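Tungsten formylmethanofuran dehydrogenase subunit E (Syntrophus aciditrophicus, PDB 3D00) is of unproven function but binds zinc through a C-terminal treble-clef finger and belongs to the FmdE family implicated in microbial methanogenesis. Local coordinates at residues C54-C59 against G83-S88. Numbering follows the deposited sequence. Where two conformers were deposited one is given.
Sequences CETRTC and GLFAVS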
loop_
_atom_site.group_PDB
_atom_site.type_symbol
_atom_site.label_atom_id
_atom_site.label_comp_id
_atom_site.label_asym_id
_atom_site.label_seq_id
_atom_site.Cartn_x
_atom_site.Cartn_y
_atom_site.Cartn_z
ATOM N N CYS A 54 5.684 5.214 6.334
ATOM C CA CYS A 54 5.853 6.330 5.389
ATOM C C CYS A 54 4.929 7.448 5.777
ATOM O O CYS A 54 3.790 7.176 6.066
ATOM C CB CYS A 54 5.476 5.935 3.975
ATOM S SG CYS A 54 6.629 4.807 3.299
ATOM N N GLU A 55 5.417 8.688 5.752
ATOM C CA GLU A 55 4.664 9.839 6.169
ATOM C C GLU A 55 4.060 10.571 5.004
ATOM O O GLU A 55 3.529 11.664 5.155
ATOM C CB GLU A 55 5.540 10.765 6.993
ATOM C CG GLU A 55 6.296 10.003 8.023
ATOM C CD GLU A 55 7.089 10.843 8.977
ATOM O OE1 GLU A 55 6.967 12.080 9.029
ATOM O OE2 GLU A 55 7.843 10.203 9.715
ATOM N N THR A 56 4.154 9.968 3.830
ATOM C CA THR A 56 3.423 10.425 2.661
ATOM C C THR A 56 2.919 9.185 1.926
ATOM O O THR A 56 3.534 8.137 1.993
ATOM C CB THR A 56 4.293 11.327 1.726
ATOM O OG1 THR A 56 3.489 11.727 0.634
ATOM C CG2 THR A 56 5.550 10.600 1.147
ATOM N N ARG A 57 1.797 9.319 1.220
ATOM C CA ARG A 57 1.302 8.263 0.359
ATOM C C ARG A 57 1.931 8.251 -1.043
ATOM O O ARG A 57 1.878 7.250 -1.731
ATOM C CB ARG A 57 -0.224 8.255 0.329
ATOM C CG ARG A 57 -0.920 9.414 -0.301
ATOM C CD ARG A 57 -2.437 9.197 -0.160
ATOM N N THR A 58 2.601 9.328 -1.425
ATOM C CA THR A 58 3.133 9.468 -2.767
ATOM C C THR A 58 4.498 8.809 -2.901
ATOM O O THR A 58 5.438 9.224 -2.268
ATOM C CB THR A 58 3.234 10.958 -3.121
ATOM O OG1 THR A 58 2.019 11.616 -2.706
ATOM C CG2 THR A 58 3.465 11.160 -4.593
ATOM N N CYS A 59 4.600 7.783 -3.745
ATOM C CA CYS A 59 5.869 7.198 -4.185
ATOM C C CYS A 59 6.615 6.398 -3.141
ATOM O O CYS A 59 7.014 5.257 -3.372
ATOM C CB CYS A 59 6.828 8.277 -4.744
ATOM S SG CYS A 59 6.329 8.924 -6.321
ATOM N N GLY A 83 1.928 14.153 4.205
ATOM C CA GLY A 83 2.581 14.977 3.186
ATOM C C GLY A 83 4.059 15.239 3.393
ATOM O O GLY A 83 4.623 16.114 2.751
ATOM N N LEU A 84 4.681 14.457 4.274
ATOM C CA LEU A 84 6.080 14.598 4.622
ATOM C C LEU A 84 6.854 13.474 3.930
ATOM O O LEU A 84 6.510 12.320 4.026
ATOM C CB LEU A 84 6.284 14.536 6.131
ATOM C CG LEU A 84 5.638 15.673 6.909
ATOM C CD1 LEU A 84 5.753 15.421 8.399
ATOM C CD2 LEU A 84 6.250 17.041 6.538
ATOM N N PHE A 85 7.883 13.854 3.192
ATOM C CA PHE A 85 8.714 12.906 2.435
ATOM C C PHE A 85 9.733 12.306 3.406
ATOM O O PHE A 85 10.880 12.707 3.455
ATOM C CB PHE A 85 9.389 13.587 1.231
ATOM C CG PHE A 85 9.704 12.638 0.112
ATOM C CD1 PHE A 85 8.690 12.130 -0.678
ATOM C CD2 PHE A 85 10.996 12.248 -0.147
ATOM C CE1 PHE A 85 8.959 11.228 -1.697
ATOM C CE2 PHE A 85 11.280 11.338 -1.181
ATOM C CZ PHE A 85 10.263 10.839 -1.943
ATOM N N ALA A 86 9.260 11.341 4.172
ATOM C CA ALA A 86 10.045 10.705 5.218
ATOM C C ALA A 86 9.581 9.252 5.397
ATOM O O ALA A 86 8.420 8.903 5.173
ATOM C CB ALA A 86 9.878 11.472 6.503
ATOM N N VAL A 87 10.524 8.391 5.752
ATOM C CA VAL A 87 10.213 7.006 6.085
ATOM C C VAL A 87 10.964 6.693 7.367
ATOM O O VAL A 87 12.055 7.197 7.561
ATOM C CB VAL A 87 10.696 6.022 4.940
ATOM C CG1 VAL A 87 12.192 6.304 4.565
ATOM C CG2 VAL A 87 10.507 4.530 5.358
ATOM N N SER A 88 10.349 5.903 8.243
ATOM C CA SER A 88 11.054 5.307 9.353
ATOM C C SER A 88 10.944 3.800 9.264
ATOM O O SER A 88 9.907 3.246 8.811
ATOM C CB SER A 88 10.523 5.796 10.696
ATOM O OG SER A 88 9.222 5.327 10.927
#
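C54 and V87 form an antiparallel, non-hydrogen-bonded pair, beyond which E55 N donates to A86 O (3.1 Å, 167° at the hydrogen) and L84 N reaches E55 O from above its carbonyl plane, also at 3.1 Å. The E55 side chain sets out toward the other segment and crosses that of L84 obliquely: its CG lies anti to its own carbonyl carbon (chi1 -47°) and the chain beyond is extended, which lays the carboxylate against A86, E55 CD 3.8 Å from A86 CB. E55 OE1 also passes L84 CD1 at 3.6 Å. This buried acid is satisfied from outside, OE1 by a salt bridge to R99 and OE2 by a hydrogen bond to Y190 of the second subunit. Without the carboxylate, as with an alanine here, R99 would probably lose this salt bridge and the tyrosine one of its hydrogen bonds. T56 CG2 touches the F85 ring obliquely at CD1 (3.9 Å), while T56 OG1, turned anti to the backbone N (chi1 -179°), accepts from T58 N in an ST turn. C54 SG and V87 CG2 share the face covered by V64 of helix 60-67. The pairing thus stops where strand 50-54 ends and strand 86-91 begins, inner neighbours of the mixed sheet in the alpha+beta core of FmdE proteins.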